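Local coordinates for protein type III Pentaketide Synthase (Neurospora crassa, PDB 3EUO) that is a fungal type III polyketide synthase of the chalcone synthase family, making pentaketides, probably by transferring acyl groups and joining them into a chain, at residues Q102-T112 with P166-S177; P297-E307 with M317-I325. All coordinates share one frame; numbering follows the deposited sequence.

Contact 1: Q102-T112 with P166-S177; sequences QITHMVSTTCT and PARILVLALEVS
Glu175 folds its side chain back across the loop that follows strand 105-109: CG sits anti to the carbonyl carbon (chi1 -55°), and a bend at chi2 carries the carboxylate to Thr110-Thr112. Glu175 OE1 accepts twice, through its syn lone pair from Cys111 N (2.9 Å) and almost head-on from Thr112 OG1 (2.8 Å). That hydroxyl accepts from Val176 N, while Thr110 OG1 donates to Leu174 O (2.7 Å) and takes Thr112 N in an ST turn. Glu175 OE2 bonds Ser332 OG and a water held by Thr109 OG1. With an alanine in place of Glu175, Cys111 N and the Thr112 hydroxyl would probably lose their shared acceptor, leaving the 110-112 turn less firmly held. At the other end Ile169 CD1 lies over one face of the His105 ring, 3.9 Å from its centroid; Thr104 OG1 meets ND1 at the ring edge (2.7 Å) and accepts from Arg168 N. Parallel bridges from His105-Ile169 to Thr109-Ala173 join these ends. These neighbouring parallel strands of the N-terminal half of a thiolase-like fold lie in the large sheet between 134-138 and antiparallel 204-211; Leu170 and Leu172 touch helix 70-96, and Cys111 packs on Asn116 of the second subunit.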
loop_
_atom_site.group_PDB
_atom_site.type_symbol
_atom_site.label_atom_id
_atom_site.label_comp_id
_atom_site.label_asym_id
_atom_site.label_seq_id
_atom_site.Cartn_x
_atom_site.Cartn_y
_atom_site.Cartn_z
ATOM N N GLN A 102 15.872 -14.252 -9.569
ATOM C CA GLN A 102 16.808 -13.449 -8.789
ATOM C C GLN A 102 16.153 -12.300 -8.027
ATOM O O GLN A 102 16.764 -11.723 -7.134
ATOM C CB GLN A 102 17.909 -12.893 -9.687
ATOM C CG GLN A 102 18.917 -13.924 -10.168
ATOM C CD GLN A 102 19.937 -13.293 -11.098
ATOM O OE1 GLN A 102 19.658 -13.052 -12.275
ATOM N NE2 GLN A 102 21.113 -12.984 -10.563
ATOM N N ILE A 103 14.916 -11.970 -8.384
ATOM C CA ILE A 103 14.217 -10.849 -7.748
ATOM C C ILE A 103 13.681 -11.305 -6.389
ATOM O O ILE A 103 12.923 -12.276 -6.306
ATOM C CB ILE A 103 13.081 -10.282 -8.649
ATOM C CG1 ILE A 103 13.624 -9.859 -10.023
ATOM C CG2 ILE A 103 12.352 -9.125 -7.963
ATOM C CD1 ILE A 103 14.697 -8.767 -9.987
ATOM N N THR A 104 14.082 -10.591 -5.339
ATOM C CA THR A 104 13.788 -10.986 -3.963
ATOM C C THR A 104 12.598 -10.246 -3.348
ATOM O O THR A 104 11.911 -10.786 -2.480
ATOM C CB THR A 104 15.006 -10.770 -3.043
ATOM O OG1 THR A 104 15.363 -9.380 -3.053
ATOM C CG2 THR A 104 16.201 -11.612 -3.499
ATOM N N HIS A 105 12.393 -8.999 -3.774
ATOM C CA HIS A 105 11.291 -8.176 -3.282
ATOM C C HIS A 105 10.742 -7.386 -4.462
ATOM O O HIS A 105 11.434 -7.180 -5.468
ATOM C CB HIS A 105 11.748 -7.114 -2.267
ATOM C CG HIS A 105 12.521 -7.620 -1.085
ATOM N ND1 HIS A 105 13.779 -8.176 -1.189
ATOM C CD2 HIS A 105 12.259 -7.534 0.240
ATOM C CE1 HIS A 105 14.233 -8.462 0.019
ATOM N NE2 HIS A 105 13.334 -8.073 0.906
ATOM N N MET A 106 9.515 -6.900 -4.310
ATOM C CA MET A 106 8.900 -5.977 -5.253
ATOM C C MET A 106 8.267 -4.868 -4.415
ATOM O O MET A 106 7.571 -5.156 -3.443
ATOM C CB MET A 106 7.843 -6.711 -6.088
ATOM C CG MET A 106 7.183 -5.906 -7.200
ATOM S SD MET A 106 6.086 -6.996 -8.172
ATOM C CE MET A 106 7.134 -7.490 -9.513
ATOM N N VAL A 107 8.556 -3.611 -4.741
ATOM C CA VAL A 107 7.872 -2.479 -4.092
ATOM C C VAL A 107 7.187 -1.679 -5.187
ATOM O O VAL A 107 7.861 -1.079 -6.022
ATOM C CB VAL A 107 8.823 -1.557 -3.284
ATOM C CG1 VAL A 107 8.032 -0.431 -2.610
ATOM C CG2 VAL A 107 9.587 -2.347 -2.227
ATOM N N SER A 108 5.857 -1.679 -5.176
ATOM C CA SER A 108 5.064 -1.069 -6.244
ATOM C C SER A 108 4.208 0.052 -5.705
ATOM O O SER A 108 3.866 0.069 -4.529
ATOM C CB SER A 108 4.157 -2.109 -6.919
ATOM O OG SER A 108 4.919 -3.205 -7.400
ATOM N N THR A 109 3.844 0.980 -6.579
ATOM C CA THR A 109 2.951 2.057 -6.176
ATOM C C THR A 109 1.975 2.399 -7.294
ATOM O O THR A 109 2.271 2.206 -8.478
ATOM C CB THR A 109 3.750 3.296 -5.693
ATOM O OG1 THR A 109 2.868 4.250 -5.082
ATOM C CG2 THR A 109 4.517 3.945 -6.825
ATOM N N THR A 110 0.795 2.864 -6.895
ATOM C CA THR A 110 -0.173 3.494 -7.794
ATOM C C THR A 110 -1.201 4.234 -6.951
ATOM O O THR A 110 -1.474 3.831 -5.827
ATOM C CB THR A 110 -0.894 2.480 -8.725
ATOM O OG1 THR A 110 -1.676 3.197 -9.694
ATOM C CG2 THR A 110 -1.804 1.521 -7.934
ATOM N N CYS A 111 -1.754 5.320 -7.478
ATOM C CA CYS A 111 -2.910 5.934 -6.818
ATOM C C CYS A 111 -4.132 5.918 -7.733
ATOM O O CYS A 111 -5.156 6.518 -7.406
ATOM C CB CYS A 111 -2.588 7.355 -6.355
ATOM S SG CYS A 111 -2.234 8.473 -7.711
ATOM N N THR A 112 -4.028 5.215 -8.861
ATOM C CA THR A 112 -5.088 5.246 -9.881
ATOM C C THR A 112 -5.778 3.885 -10.083
ATOM O O THR A 112 -6.456 3.639 -11.100
ATOM C CB THR A 112 -4.564 5.821 -11.204
ATOM O OG1 THR A 112 -3.330 5.180 -11.559
ATOM C CG2 THR A 112 -4.333 7.326 -11.070
ATOM N N PRO A 166 21.558 -11.618 -0.454
ATOM C CA PRO A 166 21.379 -10.790 -1.644
ATOM C C PRO A 166 19.959 -10.239 -1.713
ATOM O O PRO A 166 18.990 -10.954 -1.427
ATOM C CB PRO A 166 21.608 -11.776 -2.801
ATOM C CG PRO A 166 22.410 -12.884 -2.206
ATOM C CD PRO A 166 21.881 -13.014 -0.813
ATOM N N ALA A 167 19.848 -8.960 -2.046
ATOM C CA ALA A 167 18.549 -8.364 -2.317
ATOM C C ALA A 167 18.590 -7.717 -3.683
ATOM O O ALA A 167 19.515 -6.964 -4.002
ATOM C CB ALA A 167 18.187 -7.339 -1.254
ATOM N N ARG A 168 17.586 -8.035 -4.490
ATOM C CA ARG A 168 17.375 -7.403 -5.782
ATOM C C ARG A 168 15.903 -7.038 -5.833
ATOM O O ARG A 168 15.040 -7.924 -5.908
ATOM C CB ARG A 168 17.713 -8.369 -6.924
ATOM C CG ARG A 168 19.099 -9.025 -6.812
ATOM C CD ARG A 168 20.258 -8.048 -7.106
ATOM N NE ARG A 168 21.536 -8.768 -7.107
ATOM C CZ ARG A 168 22.305 -8.964 -6.035
ATOM N NH1 ARG A 168 21.956 -8.484 -4.848
ATOM N NH2 ARG A 168 23.430 -9.656 -6.154
ATOM N N ILE A 169 15.612 -5.741 -5.786
ATOM C CA ILE A 169 14.230 -5.303 -5.625
ATOM C C ILE A 169 13.689 -4.605 -6.866
ATOM O O ILE A 169 14.255 -3.614 -7.326
ATOM C CB ILE A 169 14.055 -4.403 -4.377
ATOM C CG1 ILE A 169 14.615 -5.122 -3.134
ATOM C CG2 ILE A 169 12.575 -3.989 -4.217
ATOM C CD1 ILE A 169 14.229 -4.510 -1.793
ATOM N N LEU A 170 12.589 -5.132 -7.403
ATOM C CA LEU A 170 11.876 -4.460 -8.475
ATOM C C LEU A 170 11.052 -3.340 -7.857
ATOM O O LEU A 170 10.113 -3.607 -7.100
ATOM C CB LEU A 170 10.967 -5.435 -9.245
ATOM C CG LEU A 170 10.089 -4.834 -10.358
ATOM C CD1 LEU A 170 10.909 -4.043 -11.384
ATOM C CD2 LEU A 170 9.285 -5.904 -11.059
ATOM N N VAL A 171 11.405 -2.101 -8.191
ATOM C CA VAL A 171 10.675 -0.917 -7.718
ATOM C C VAL A 171 9.853 -0.359 -8.874
ATOM O O VAL A 171 10.409 0.052 -9.891
ATOM C CB VAL A 171 11.616 0.182 -7.187
ATOM C CG1 VAL A 171 10.823 1.201 -6.352
ATOM C CG2 VAL A 171 12.750 -0.419 -6.353
ATOM N N LEU A 172 8.533 -0.323 -8.709
ATOM C CA LEU A 172 7.642 -0.106 -9.848
ATOM C C LEU A 172 6.560 0.937 -9.574
ATOM O O LEU A 172 5.927 0.912 -8.526
ATOM C CB LEU A 172 6.992 -1.442 -10.261
ATOM C CG LEU A 172 5.914 -1.448 -11.364
ATOM C CD1 LEU A 172 6.512 -1.114 -12.726
ATOM C CD2 LEU A 172 5.176 -2.794 -11.403
ATOM N N ALA A 173 6.351 1.835 -10.534
ATOM C CA ALA A 173 5.231 2.781 -10.478
ATOM C C ALA A 173 4.410 2.692 -11.750
ATOM O O ALA A 173 4.960 2.672 -12.857
ATOM C CB ALA A 173 5.732 4.194 -10.273
ATOM N N LEU A 174 3.094 2.612 -11.591
ATOM C CA LEU A 174 2.188 2.631 -12.729
ATOM C C LEU A 174 1.028 3.561 -12.419
ATOM O O LEU A 174 0.381 3.434 -11.374
ATOM C CB LEU A 174 1.692 1.211 -13.036
ATOM C CG LEU A 174 0.483 1.027 -13.965
ATOM C CD1 LEU A 174 0.764 1.512 -15.394
ATOM C CD2 LEU A 174 0.054 -0.434 -13.974
ATOM N N GLU A 175 0.757 4.490 -13.333
ATOM C CA GLU A 175 -0.377 5.396 -13.173
ATOM C C GLU A 175 -1.127 5.513 -14.485
ATOM O O GLU A 175 -0.516 5.664 -15.542
ATOM C CB GLU A 175 0.061 6.790 -12.693
ATOM C CG GLU A 175 0.889 6.802 -11.398
ATOM C CD GLU A 175 0.093 6.504 -10.129
ATOM O OE1 GLU A 175 -1.124 6.203 -10.190
ATOM O OE2 GLU A 175 0.707 6.572 -9.041
ATOM N N VAL A 176 -2.444 5.374 -14.405
ATOM C CA VAL A 176 -3.336 5.644 -15.534
ATOM C C VAL A 176 -4.336 6.693 -15.052
ATOM O O VAL A 176 -5.326 6.371 -14.385
ATOM C CB VAL A 176 -4.073 4.375 -16.028
ATOM C CG1 VAL A 176 -4.997 4.712 -17.208
ATOM C CG2 VAL A 176 -3.070 3.284 -16.431
ATOM N N SER A 177 -4.055 7.950 -15.372
ATOM C CA SER A 177 -4.863 9.067 -14.899
ATOM C C SER A 177 -5.805 9.619 -15.968
ATOM O O SER A 177 -6.833 10.216 -15.639
ATOM C CB SER A 177 -3.948 10.194 -14.427
ATOM O OG SER A 177 -3.170 10.670 -15.510
HETATM O O HOH W 1 1.183 6.405 -6.278
HETATM O O HOH W 2 -6.968 4.158 -13.669
#

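Contact 2: P297-E307 with M317-I325; sequences PGGATILSGAE and MRASYDRYI
Leu303 and Tyr321 meet because CG of Leu303 stands anti to its carbonyl carbon (chi1 -59°), which sends the isobutyl group across to helix 318-325. The Tyr321 CB points away from helix 300-307, yet the ring turns back, and the isobutyl group and the ring pass antiparallel, each reaching toward the other's helix. Leu303 CD1 comes down almost on the centre of one face of the Tyr321 ring, 3.7 Å from the centroid, in a CH-pi contact. The other methyl, Leu303 CD2, rests on Ser320 CB (3.9 Å). Met317, bent at chi3, crosses Leu303 and brings its CE to Leu303 CB at 3.8 Å, with SD beside Ala306 CB.

At the other end Tyr324, its CG anti to the backbone N (chi1 -180°), packs along Pro297, CB to CB at 3.6 Å, and reaches the start of helix 300-307, where Gly299 is the N-cap. Tyr324 OH lies 3.1 Å from Ala300 N and bonds Thr46 O. Leu303, Ala306 and Met317 all rest on Met295, so this is an antiparallel helix pair packed beside strand 292-295 in the C-terminal half of the fold.

The 300-307 and 318-325 axes are 11.2 Å apart at closest, a distance bridged by Leu303, Met317 and the two tyrosines. A polar link is made by Tyr321 OH, which donates to Glu307 OE2 (2.6 Å); the oxygen lies at the ring edge, and the carboxylate plane is turned 31° from the ring. A water donates both to the same OH and to Ala300 O. The phenol, bonded to what is probably an ionised carboxylate, is likely to be polarised, and this probably limits the ring's movement at its outer end. The apolar packing of Leu303, Met317 and Ala306 is thus bordered by a polar pair.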
loop_
_atom_site.group_PDB
_atom_site.type_symbol
_atom_site.label_atom_id
_atom_site.label_comp_id
_atom_site.label_asym_id
_atom_site.label_seq_id
_atom_site.Cartn_x
_atom_site.Cartn_y
_atom_site.Cartn_z
ATOM N N PRO A 297 8.191 16.809 -11.898
ATOM C CA PRO A 297 7.579 18.028 -12.412
ATOM C C PRO A 297 6.067 18.030 -12.182
ATOM O O PRO A 297 5.290 17.814 -13.122
ATOM C CB PRO A 297 7.927 17.981 -13.895
ATOM C CG PRO A 297 7.961 16.502 -14.226
ATOM C CD PRO A 297 8.358 15.783 -12.948
ATOM N N GLY A 298 5.670 18.257 -10.930
ATOM C CA GLY A 298 4.260 18.240 -10.533
ATOM C C GLY A 298 3.437 19.290 -11.258
ATOM O O GLY A 298 2.256 19.076 -11.539
ATOM N N GLY A 299 4.080 20.417 -11.557
ATOM C CA GLY A 299 3.515 21.514 -12.352
ATOM C C GLY A 299 4.658 22.443 -12.739
ATOM O O GLY A 299 5.745 22.359 -12.161
ATOM N N ALA A 300 4.431 23.337 -13.703
ATOM C CA ALA A 300 5.492 24.255 -14.135
ATOM C C ALA A 300 6.033 25.111 -12.991
ATOM O O ALA A 300 7.237 25.376 -12.933
ATOM C CB ALA A 300 5.038 25.126 -15.294
ATOM N N THR A 301 5.149 25.518 -12.077
ATOM C CA THR A 301 5.554 26.346 -10.938
ATOM C C THR A 301 6.488 25.605 -9.992
ATOM O O THR A 301 7.223 26.232 -9.234
ATOM C CB THR A 301 4.353 26.894 -10.134
ATOM O OG1 THR A 301 3.678 25.815 -9.478
ATOM C CG2 THR A 301 3.374 27.623 -11.050
ATOM N N ILE A 302 6.443 24.272 -10.020
ATOM C CA ILE A 302 7.333 23.464 -9.192
ATOM C C ILE A 302 8.772 23.590 -9.685
ATOM O O ILE A 302 9.705 23.756 -8.891
ATOM C CB ILE A 302 6.909 21.965 -9.162
ATOM C CG1 ILE A 302 5.481 21.809 -8.615
ATOM C CG2 ILE A 302 7.922 21.125 -8.366
ATOM C CD1 ILE A 302 5.247 22.418 -7.236
ATOM N N LEU A 303 8.938 23.515 -11.001
ATOM C CA LEU A 303 10.251 23.634 -11.615
ATOM C C LEU A 303 10.796 25.050 -11.485
ATOM O O LEU A 303 11.923 25.234 -11.032
ATOM C CB LEU A 303 10.221 23.191 -13.078
ATOM C CG LEU A 303 9.759 21.747 -13.326
ATOM C CD1 LEU A 303 9.690 21.464 -14.807
ATOM C CD2 LEU A 303 10.656 20.730 -12.606
ATOM N N SER A 304 10.001 26.048 -11.866
ATOM C CA SER A 304 10.457 27.440 -11.744
ATOM C C SER A 304 10.673 27.812 -10.273
ATOM O O SER A 304 11.613 28.533 -9.945
ATOM C CB SER A 304 9.498 28.414 -12.439
ATOM O OG SER A 304 8.194 28.331 -11.892
ATOM N N GLY A 305 9.814 27.300 -9.392
ATOM C CA GLY A 305 9.980 27.480 -7.950
ATOM C C GLY A 305 11.280 26.911 -7.402
ATOM O O GLY A 305 11.925 27.536 -6.552
ATOM N N ALA A 306 11.658 25.723 -7.876
ATOM C CA ALA A 306 12.919 25.090 -7.473
ATOM C C ALA A 306 14.122 25.900 -7.951
ATOM O O ALA A 306 15.077 26.104 -7.199
ATOM C CB ALA A 306 12.996 23.663 -7.981
ATOM N N GLU A 307 14.054 26.372 -9.194
ATOM C CA GLU A 307 15.077 27.261 -9.761
ATOM C C GLU A 307 15.277 28.506 -8.898
ATOM O O GLU A 307 16.411 28.927 -8.665
ATOM C CB GLU A 307 14.695 27.691 -11.178
ATOM C CG GLU A 307 14.739 26.578 -12.203
ATOM C CD GLU A 307 13.998 26.921 -13.484
ATOM O OE1 GLU A 307 13.634 28.100 -13.689
ATOM O OE2 GLU A 307 13.782 26.001 -14.291
ATOM N N MET A 317 17.720 20.948 -14.084
ATOM C CA MET A 317 16.632 19.975 -14.083
ATOM C C MET A 317 16.178 19.625 -15.508
ATOM O O MET A 317 14.987 19.436 -15.743
ATOM C CB MET A 317 15.436 20.515 -13.294
ATOM C CG MET A 317 15.667 20.706 -11.809
ATOM S SD MET A 317 14.293 21.586 -11.013
ATOM C CE MET A 317 13.943 22.787 -12.216
ATOM N N ARG A 318 17.131 19.515 -16.436
ATOM C CA ARG A 318 16.840 19.309 -17.869
ATOM C C ARG A 318 15.963 18.084 -18.191
ATOM O O ARG A 318 15.099 18.142 -19.073
ATOM C CB ARG A 318 18.144 19.251 -18.676
ATOM C CG ARG A 318 19.090 18.131 -18.265
ATOM C CD ARG A 318 20.490 18.395 -18.784
ATOM N NE ARG A 318 21.471 17.455 -18.244
ATOM C CZ ARG A 318 22.020 17.548 -17.034
ATOM N NH1 ARG A 318 21.676 18.528 -16.203
ATOM N NH2 ARG A 318 22.916 16.650 -16.649
ATOM N N ALA A 319 16.197 16.980 -17.488
ATOM C CA ALA A 319 15.395 15.765 -17.674
ATOM C C ALA A 319 13.959 15.923 -17.146
ATOM O O ALA A 319 13.026 15.310 -17.671
ATOM C CB ALA A 319 16.090 14.570 -17.032
ATOM N N SER A 320 13.795 16.750 -16.116
ATOM C CA SER A 320 12.477 17.064 -15.556
ATOM C C SER A 320 11.670 17.871 -16.560
ATOM O O SER A 320 10.512 17.568 -16.813
ATOM C CB SER A 320 12.621 17.842 -14.253
ATOM O OG SER A 320 13.282 17.067 -13.269
ATOM N N TYR A 321 12.299 18.890 -17.144
ATOM C CA TYR A 321 11.693 19.643 -18.242
ATOM C C TYR A 321 11.335 18.773 -19.439
ATOM O O TYR A 321 10.251 18.921 -20.008
ATOM C CB TYR A 321 12.599 20.803 -18.669
ATOM C CG TYR A 321 12.352 22.045 -17.851
ATOM C CD1 TYR A 321 13.218 22.413 -16.825
ATOM C CD2 TYR A 321 11.233 22.845 -18.089
ATOM C CE1 TYR A 321 12.984 23.556 -16.063
ATOM C CE2 TYR A 321 10.989 23.989 -17.337
ATOM C CZ TYR A 321 11.868 24.338 -16.324
ATOM O OH TYR A 321 11.628 25.468 -15.575
ATOM N N ASP A 322 12.245 17.880 -19.820
ATOM C CA ASP A 322 12.041 17.000 -20.963
ATOM C C ASP A 322 10.807 16.121 -20.780
ATOM O O ASP A 322 9.986 15.995 -21.691
ATOM C CB ASP A 322 13.276 16.123 -21.190
ATOM C CG ASP A 322 13.130 15.220 -22.392
ATOM O OD1 ASP A 322 13.487 15.659 -23.504
ATOM O OD2 ASP A 322 12.664 14.068 -22.229
ATOM N N ARG A 323 10.694 15.510 -19.604
ATOM C CA ARG A 323 9.532 14.680 -19.260
ATOM C C ARG A 323 8.238 15.491 -19.230
ATOM O O ARG A 323 7.235 15.113 -19.833
ATOM C CB ARG A 323 9.754 13.999 -17.908
ATOM C CG ARG A 323 10.174 12.548 -18.012
ATOM C CD ARG A 323 11.510 12.375 -18.710
ATOM N NE ARG A 323 11.550 11.054 -19.327
ATOM C CZ ARG A 323 11.351 10.814 -20.617
ATOM N NH1 ARG A 323 11.134 11.806 -21.471
ATOM N NH2 ARG A 323 11.392 9.569 -21.054
ATOM N N TYR A 324 8.286 16.625 -18.547
ATOM C CA TYR A 324 7.117 17.456 -18.345
ATOM C C TYR A 324 6.542 17.973 -19.666
ATOM O O TYR A 324 5.340 17.853 -19.924
ATOM C CB TYR A 324 7.484 18.622 -17.432
ATOM C CG TYR A 324 6.342 19.566 -17.145
ATOM C CD1 TYR A 324 5.296 19.198 -16.295
ATOM C CD2 TYR A 324 6.314 20.828 -17.717
ATOM C CE1 TYR A 324 4.245 20.083 -16.030
ATOM C CE2 TYR A 324 5.267 21.716 -17.466
ATOM C CZ TYR A 324 4.245 21.338 -16.629
ATOM O OH TYR A 324 3.228 22.222 -16.388
ATOM N N ILE A 325 7.412 18.530 -20.507
ATOM C CA ILE A 325 6.967 19.112 -21.768
ATOM C C ILE A 325 6.415 18.058 -22.722
ATOM O O ILE A 325 5.374 18.271 -23.347
ATOM C CB ILE A 325 8.093 19.935 -22.451
ATOM C CG1 ILE A 325 8.440 21.155 -21.592
ATOM C CG2 ILE A 325 7.659 20.384 -23.855
ATOM C CD1 ILE A 325 9.683 21.924 -22.051
HETATM O O HOH W 3 8.854 26.123 -15.511
#

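How the contacts relate
Contact 1 is complete before contact 2 begins along the chain: the first lies in the N-terminal half of the thiolase-like fold, the second in the C-terminal half. Their centres are 24 Å apart, on opposite sides of the chain's centre, and their nearest atoms stay about 11 Å apart. One large mixed sheet relates them. Strands 105-109 and 168-175 lie toward one end of it, whereas the helices of 297-307 and 317-325 pack against strand 292-295, outermost at the other. The loop after helix 318-327 comes near both: Ser332 in it bonds Glu175 of contact 1, and Thr334, where helix 334-342 begins, touches Pro297 of contact 2.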